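Local atomic coordinates of homocysteine S-methyltransferase (Escherichia coli, PDB entry 5DMM), a protein that catalyses methyl transfer from S-methylmethionine, or less efficiently S-adenosylmethionine, to homocysteine, giving methionine, with zinc as cofactor. Residues N234-A237 and A238-L242; A278-L281 and P282-Q285; F149-P152 and R153-L157. One frame throughout, in Å; residues are numbered along the deposited sequence. Where two conformers were deposited one is given.

Contact 1. Residues N234-A237 and A238-L242; sequences NTTA and ALQHL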
loop_
_atom_site.group_PDB
_atom_site.type_symbol
_atom_site.label_atom_id
_atom_site.label_comp_id
_atom_site.label_asym_id
_atom_site.label_seq_id
_atom_site.Cartn_x
_atom_site.Cartn_y
_atom_site.Cartn_z
ATOM N N ASN A 234 4.370 -17.587 5.005
ATOM C CA ASN A 234 3.789 -17.117 6.259
ATOM C C ASN A 234 2.434 -16.420 6.092
ATOM O O ASN A 234 1.816 -15.992 7.075
ATOM C CB ASN A 234 4.780 -16.182 6.963
ATOM C CG ASN A 234 6.033 -16.909 7.414
ATOM O OD1 ASN A 234 5.986 -18.096 7.722
ATOM N ND2 ASN A 234 7.155 -16.200 7.458
ATOM N N THR A 235 1.962 -16.336 4.852
ATOM C CA THR A 235 0.738 -15.596 4.543
ATOM C C THR A 235 -0.548 -16.286 4.976
ATOM O O THR A 235 -1.393 -15.671 5.606
ATOM C CB THR A 235 0.615 -15.317 3.043
ATOM O OG1 THR A 235 0.681 -16.551 2.318
ATOM C CG2 THR A 235 1.743 -14.394 2.586
ATOM N N THR A 236 -0.707 -17.554 4.622
ATOM C CA THR A 236 -1.992 -18.217 4.811
ATOM C C THR A 236 -2.382 -18.321 6.287
ATOM O O THR A 236 -3.533 -18.084 6.638
ATOM C CB THR A 236 -1.988 -19.619 4.139
ATOM O OG1 THR A 236 -1.810 -19.443 2.727
ATOM C CG2 THR A 236 -3.313 -20.344 4.371
ATOM N N ALA A 237 -1.423 -18.636 7.152
ATOM C CA ALA A 237 -1.698 -18.755 8.586
ATOM C C ALA A 237 -2.173 -17.429 9.184
ATOM O O ALA A 237 -3.093 -17.392 10.008
ATOM C CB ALA A 237 -0.454 -19.242 9.318
ATOM N N ALA A 238 -1.532 -16.347 8.759
ATOM C CA ALA A 238 -1.881 -15.009 9.224
ATOM C C ALA A 238 -3.278 -14.623 8.768
ATOM O O ALA A 238 -4.060 -14.083 9.552
ATOM C CB ALA A 238 -0.874 -13.999 8.723
ATOM N N LEU A 239 -3.586 -14.893 7.499
ATOM C CA LEU A 239 -4.905 -14.580 6.959
ATOM C C LEU A 239 -5.983 -15.394 7.643
ATOM O O LEU A 239 -7.053 -14.875 7.946
ATOM C CB LEU A 239 -4.969 -14.827 5.453
ATOM C CG LEU A 239 -4.257 -13.829 4.542
ATOM C CD1 LEU A 239 -4.331 -14.283 3.076
ATOM C CD2 LEU A 239 -4.853 -12.431 4.717
ATOM N N GLN A 240 -5.714 -16.677 7.863
ATOM C CA GLN A 240 -6.707 -17.535 8.514
ATOM C C GLN A 240 -7.034 -17.008 9.905
ATOM O O GLN A 240 -8.185 -17.064 10.332
ATOM C CB GLN A 240 -6.216 -18.987 8.574
ATOM C CG GLN A 240 -6.309 -19.692 7.242
ATOM C CD GLN A 240 -5.578 -21.025 7.212
ATOM O OE1 GLN A 240 -4.732 -21.311 8.065
ATOM N NE2 GLN A 240 -5.900 -21.851 6.215
ATOM N N HIS A 241 -6.034 -16.471 10.601
ATOM C CA HIS A 241 -6.274 -15.908 11.926
ATOM C C HIS A 241 -7.140 -14.642 11.833
ATOM O O HIS A 241 -8.121 -14.498 12.570
ATOM C CB HIS A 241 -4.948 -15.622 12.636
ATOM C CG HIS A 241 -5.101 -15.129 14.047
ATOM N ND1 HIS A 241 -5.602 -15.916 15.064
ATOM C CD2 HIS A 241 -4.820 -13.929 14.607
ATOM C CE1 HIS A 241 -5.622 -15.219 16.188
ATOM N NE2 HIS A 241 -5.150 -14.011 15.939
ATOM N N LEU A 242 -6.789 -13.735 10.918
ATOM C CA LEU A 242 -7.600 -12.540 10.685
ATOM C C LEU A 242 -9.030 -12.894 10.266
ATOM O O LEU A 242 -9.977 -12.238 10.665
ATOM C CB LEU A 242 -6.946 -11.651 9.622
ATOM C CG LEU A 242 -5.632 -10.990 10.034
ATOM C CD1 LEU A 242 -4.999 -10.287 8.841
ATOM C CD2 LEU A 242 -5.883 -9.980 11.166
#
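L239, Q240 and H241 donate their backbone N-H groups to the carbonyls of T235, T236 and A237, each four residues back, in the first turns of helix 235-243. The bond from L239 N to T235 O is 3.0 Å long and nearly straight, at 165° about its hydrogen. That from H241 N to A237 O is more bent, at 149°.

The main side-chain pair is T236 and Q240, which cross obliquely. The methyl of T236 does the touching: CG2 lies 3.5 Å from NE2 of Q240 and 3.7 Å from its CD. OG1 of T236 stands beside its backbone N (chi1 -63°), which leaves the methyl CG2 anti to that N. The hydroxyl is turned to a different partner, OE1 of Q283, to which it is hydrogen-bonded. Q240 runs extended beyond CG and passes over the backbone of the preceding turn. Its CG rests 3.3 Å from T236 O, the same carbonyl that accepts the Q240 N-H.

Helix 235-243 is the crossover of a beta-alpha-beta unit between the parallel strands 222-228 and 250-253 of the TIM barrel. L239 and A238 face the barrel. L239 packs on I227 and V252, and A238 on I227. Within the helix, CG of L239 sits 3.6 Å from T235 O, and CB of A238 is just as far from that oxygen. The carbonyl is thus lined by two apolar side chains while it accepts its helix bond. T235 is buried, and its OG1 is hydrogen-bonded to L232 O. Q240 lies on the exposed side. H241 adds little: its CB is 3.7 Å from A237 O, and its ring leads off toward E201.

Contact 2. Residues A278-L281 and P282-Q285; sequences ADYL and PQWQ
Y280 sets its CB over one face of the W284 indole, and this is the tight part of the contact. The carbon is 3.5 Å from the centroid of the six-membered ring and 20° off the normal, a CH-pi contact. Its closest approach is to CE2 of W284, at 3.3 Å. The phenol ring then slides off to the side. The two ring planes are near parallel, 24° apart, but barely overlap. W284 keeps CG beside its own backbone N (chi1 -70°), which brings the indole back across the preceding turn toward Y280.

A 3-10 segment passes here into helix 281-286, which leads to strand 289-292 of the TIM barrel. W284 N bonds to Y280 O at 2.9 Å, and Q285 N likewise to L281 O. P282 enters in the first turn, where its CD presses on L281 CB at 3.4 Å. W284 is buried against A289, I292 and helix 235-243, and its NE1 is hydrogen-bonded to T235 OG1. A leucine in its place would probably leave T235 OG1 without that donor and Y280 CB without an aromatic face beneath it.

L281 and Q285 approach only loosely, with L281 CD1 4.2 Å from Q285 OE1. The outer, solvent side is looser too. There Q283 runs beside the Y280 ring. Q283 OE1, engaged by T236, is 3.7 Å from Y280 CD1.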
loop_
_atom_site.group_PDB
_atom_site.type_symbol
_atom_site.label_atom_id
_atom_site.label_comp_id
_atom_site.label_asym_id
_atom_site.label_seq_id
_atom_site.Cartn_x
_atom_site.Cartn_y
_atom_site.Cartn_z
ATOM N N ALA A 278 1.018 -16.756 -7.278
ATOM C CA ALA A 278 -0.339 -16.981 -7.764
ATOM C C ALA A 278 -0.920 -18.351 -7.376
ATOM O O ALA A 278 -2.136 -18.522 -7.376
ATOM C CB ALA A 278 -0.386 -16.810 -9.267
ATOM N N ASP A 279 -0.067 -19.315 -7.036
ATOM C CA ASP A 279 -0.551 -20.643 -6.624
ATOM C C ASP A 279 -1.348 -20.600 -5.325
ATOM O O ASP A 279 -2.113 -21.523 -5.028
ATOM C CB ASP A 279 0.613 -21.623 -6.462
ATOM C CG ASP A 279 1.237 -22.014 -7.787
ATOM O OD1 ASP A 279 0.574 -21.845 -8.832
ATOM O OD2 ASP A 279 2.388 -22.489 -7.782
ATOM N N TYR A 280 -1.159 -19.533 -4.551
ATOM C CA TYR A 280 -1.816 -19.378 -3.254
ATOM C C TYR A 280 -3.219 -18.791 -3.320
ATOM O O TYR A 280 -3.921 -18.746 -2.309
ATOM C CB TYR A 280 -0.965 -18.489 -2.350
ATOM C CG TYR A 280 0.264 -19.159 -1.803
ATOM C CD1 TYR A 280 0.273 -19.675 -0.515
ATOM C CD2 TYR A 280 1.422 -19.279 -2.573
ATOM C CE1 TYR A 280 1.391 -20.287 -0.007
ATOM C CE2 TYR A 280 2.544 -19.891 -2.074
ATOM C CZ TYR A 280 2.524 -20.394 -0.788
ATOM O OH TYR A 280 3.639 -21.014 -0.277
ATOM N N LEU A 281 -3.627 -18.324 -4.494
ATOM C CA LEU A 281 -4.884 -17.603 -4.622
ATOM C C LEU A 281 -6.099 -18.367 -4.038
ATOM O O LEU A 281 -6.905 -17.773 -3.316
ATOM C CB LEU A 281 -5.113 -17.232 -6.088
ATOM C CG LEU A 281 -6.421 -16.562 -6.517
ATOM C CD1 LEU A 281 -6.839 -15.475 -5.560
ATOM C CD2 LEU A 281 -6.257 -15.984 -7.914
ATOM N N PRO A 282 -6.231 -19.677 -4.320
ATOM C CA PRO A 282 -7.381 -20.352 -3.692
ATOM C C PRO A 282 -7.336 -20.405 -2.154
ATOM O O PRO A 282 -8.385 -20.182 -1.543
ATOM C CB PRO A 282 -7.327 -21.768 -4.287
ATOM C CG PRO A 282 -6.599 -21.607 -5.562
ATOM C CD PRO A 282 -5.575 -20.536 -5.323
ATOM N N GLN A 283 -6.187 -20.698 -1.544
ATOM C CA GLN A 283 -6.075 -20.701 -0.085
ATOM C C GLN A 283 -6.412 -19.326 0.477
ATOM O O GLN A 283 -7.111 -19.203 1.478
ATOM C CB GLN A 283 -4.667 -21.032 0.399
ATOM C CG GLN A 283 -4.161 -22.428 0.242
ATOM C CD GLN A 283 -2.647 -22.435 0.346
ATOM O OE1 GLN A 283 -2.074 -21.865 1.284
ATOM N NE2 GLN A 283 -1.987 -23.030 -0.645
ATOM N N TRP A 284 -5.859 -18.298 -0.157
ATOM C CA TRP A 284 -6.053 -16.926 0.317
ATOM C C TRP A 284 -7.502 -16.499 0.224
ATOM O O TRP A 284 -8.041 -15.919 1.172
ATOM C CB TRP A 284 -5.179 -15.955 -0.483
ATOM C CG TRP A 284 -3.738 -16.096 -0.204
ATOM C CD1 TRP A 284 -3.159 -16.782 0.829
ATOM C CD2 TRP A 284 -2.667 -15.527 -0.958
ATOM N NE1 TRP A 284 -1.792 -16.677 0.755
ATOM C CE2 TRP A 284 -1.464 -15.908 -0.331
ATOM C CE3 TRP A 284 -2.612 -14.736 -2.112
ATOM C CZ2 TRP A 284 -0.209 -15.538 -0.828
ATOM C CZ3 TRP A 284 -1.365 -14.370 -2.609
ATOM C CH2 TRP A 284 -0.183 -14.768 -1.963
ATOM N N GLN A 285 -8.133 -16.778 -0.915
ATOM C CA GLN A 285 -9.511 -16.365 -1.125
ATOM C C GLN A 285 -10.431 -17.068 -0.131
ATOM O O GLN A 285 -11.386 -16.477 0.373
ATOM C CB GLN A 285 -9.956 -16.662 -2.554
ATOM C CG GLN A 285 -11.407 -16.301 -2.842
ATOM C CD GLN A 285 -11.762 -16.402 -4.318
ATOM O OE1 GLN A 285 -10.881 -16.511 -5.174
ATOM N NE2 GLN A 285 -13.057 -16.354 -4.625
#

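Contact 3. Residues F149-P152 and R153-L157; sequences FHRP and RVEAL
H150 and R153 lie side by side and point the same way, with the imidazole and guanidinium planes only 20° apart. ND1 of H150 stands at the edge of the guanidinium, 3.3 Å from NH2 of R153. A water ties the two groups together. It accepts from R153 NE at 2.8 Å, donates to H150 O, and is hydrogen-bonded to H150 ND1 at 2.9 Å. It sits at the edge of both flat groups, in the plane of each. R153 reaches this place through a bend at chi3 (54°), after a chain otherwise extended from the backbone. The far side of H150 is fixed too, since NE2 is hydrogen-bonded to E175.

F149 meets the same arginine at a steep angle. Its ring is turned 86° from the guanidinium, with F149 CE2 3.9 Å from R153 NH2. The phenylalanine also puts CD2 over the centre of the imidazole face.

All these residues belong to helix 143-159, which precedes strand 164-170 of the TIM barrel. P152 has no N-H to give, and the helix is kinked there. Beyond it, V154 N bonds to H150 O, and E155 N to R151 O. The H150 carbonyl also takes a weak bond from R153 N.

R151 and E155 run alongside each other on the outer side. In one of the two conformers of R151, an aliphatic carbon meets the acid: R151 CG is 3.6 Å from E155 OE2. That oxygen is hydrogen-bonded to Y186 OH. R153 NH1 is hydrogen-bonded to the carbonyl of S70, beside the homocysteine-pocket residue Y71.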
loop_
_atom_site.group_PDB
_atom_site.type_symbol
_atom_site.label_atom_id
_atom_site.label_comp_id
_atom_site.label_asym_id
_atom_site.label_seq_id
_atom_site.Cartn_x
_atom_site.Cartn_y
_atom_site.Cartn_z
ATOM N N PHE A 149 4.099 13.619 11.612
ATOM C CA PHE A 149 4.887 12.922 10.595
ATOM C C PHE A 149 4.025 12.542 9.399
ATOM O O PHE A 149 4.428 12.722 8.252
ATOM C CB PHE A 149 5.545 11.662 11.179
ATOM C CG PHE A 149 6.127 10.733 10.141
ATOM C CD1 PHE A 149 7.360 10.993 9.565
ATOM C CD2 PHE A 149 5.451 9.591 9.762
ATOM C CE1 PHE A 149 7.905 10.138 8.618
ATOM C CE2 PHE A 149 5.992 8.718 8.813
ATOM C CZ PHE A 149 7.216 8.995 8.241
ATOM N N HIS A 150 2.831 12.027 9.677
ATOM C CA HIS A 150 1.978 11.491 8.626
ATOM C C HIS A 150 1.082 12.513 7.929
ATOM O O HIS A 150 0.741 12.336 6.764
ATOM C CB HIS A 150 1.083 10.396 9.204
ATOM C CG HIS A 150 1.763 9.080 9.368
ATOM N ND1 HIS A 150 2.194 8.325 8.294
ATOM C CD2 HIS A 150 2.102 8.383 10.479
ATOM C CE1 HIS A 150 2.745 7.210 8.741
ATOM N NE2 HIS A 150 2.707 7.224 10.061
ATOM N N ARG A 151 0.684 13.559 8.652
ATOM C CA ARG A 151 -0.319 14.508 8.149
ATOM C C ARG A 151 -0.060 15.101 6.749
ATOM O O ARG A 151 -0.954 15.045 5.903
ATOM C CB ARG A 151 -0.507 15.658 9.155
ATOM C CG ARG A 151 -1.516 16.702 8.699
ATOM C CD ARG A 151 -1.806 17.737 9.800
ATOM N NE ARG A 151 -2.449 17.140 10.970
ATOM C CZ ARG A 151 -1.866 17.007 12.159
ATOM N NH1 ARG A 151 -0.626 17.442 12.343
ATOM N NH2 ARG A 151 -2.524 16.445 13.164
ATOM N N PRO A 152 1.135 15.671 6.490
ATOM C CA PRO A 152 1.335 16.277 5.157
ATOM C C PRO A 152 1.158 15.309 3.982
ATOM O O PRO A 152 0.637 15.709 2.931
ATOM C CB PRO A 152 2.788 16.756 5.186
ATOM C CG PRO A 152 3.214 16.729 6.590
ATOM C CD PRO A 152 2.362 15.736 7.308
ATOM N N ARG A 153 1.581 14.060 4.154
ATOM C CA ARG A 153 1.445 13.077 3.075
ATOM C C ARG A 153 -0.017 12.661 2.899
ATOM O O ARG A 153 -0.493 12.512 1.770
ATOM C CB ARG A 153 2.325 11.847 3.326
ATOM C CG ARG A 153 2.047 10.692 2.355
ATOM C CD ARG A 153 3.089 9.590 2.493
ATOM N NE ARG A 153 3.199 9.137 3.872
ATOM C CZ ARG A 153 4.052 8.210 4.290
ATOM N NH1 ARG A 153 4.875 7.618 3.425
ATOM N NH2 ARG A 153 4.076 7.869 5.574
ATOM N N VAL A 154 -0.735 12.467 4.001
ATOM C CA VAL A 154 -2.160 12.167 3.898
ATOM C C VAL A 154 -2.873 13.281 3.140
ATOM O O VAL A 154 -3.645 13.021 2.226
ATOM C CB VAL A 154 -2.816 11.967 5.289
ATOM C CG1 VAL A 154 -4.327 11.992 5.181
ATOM C CG2 VAL A 154 -2.345 10.645 5.908
ATOM N N GLU A 155 -2.589 14.533 3.500
ATOM C CA GLU A 155 -3.243 15.650 2.840
ATOM C C GLU A 155 -2.894 15.729 1.352
ATOM O O GLU A 155 -3.774 15.911 0.511
ATOM C CB GLU A 155 -2.898 16.953 3.569
ATOM C CG GLU A 155 -3.682 17.050 4.873
ATOM C CD GLU A 155 -3.460 18.346 5.658
ATOM O OE1 GLU A 155 -2.719 19.236 5.189
ATOM O OE2 GLU A 155 -4.038 18.464 6.761
ATOM N N ALA A 156 -1.624 15.536 1.025
ATOM C CA ALA A 156 -1.168 15.646 -0.356
ATOM C C ALA A 156 -1.764 14.544 -1.235
ATOM O O ALA A 156 -2.148 14.795 -2.383
ATOM C CB ALA A 156 0.352 15.607 -0.408
ATOM N N LEU A 157 -1.855 13.333 -0.688
ATOM C CA LEU A 157 -2.407 12.197 -1.434
ATOM C C LEU A 157 -3.906 12.392 -1.706
ATOM O O LEU A 157 -4.392 12.113 -2.804
ATOM C CB LEU A 157 -2.171 10.882 -0.672
ATOM C CG LEU A 157 -0.726 10.367 -0.564
ATOM C CD1 LEU A 157 -0.649 9.186 0.417
ATOM C CD2 LEU A 157 -0.164 9.916 -1.922
HETATM O O HOH W 1 1.261 9.712 5.864
#

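Contacts 1 and 2 are neighbours, with centres 12 Å apart. They join through two probable hydrogen bonds, T236 OG1 to Q283 OE1 at 2.8 Å and T235 OG1 to W284 NE1 at 2.9 Å. L239 CD1 also packs on W284 CD1. Contact 3 lies across the barrel, on the opposite side of the chain's centre. Its centre is about 30 Å from that of contact 1 and 34 Å from that of contact 2. None of the three supplies a zinc ligand. The T235 side chain is about 11 Å from a bound zinc, and that of W284 about 12 Å. The R153 side chain is about 9 Å from the bound homocysteine.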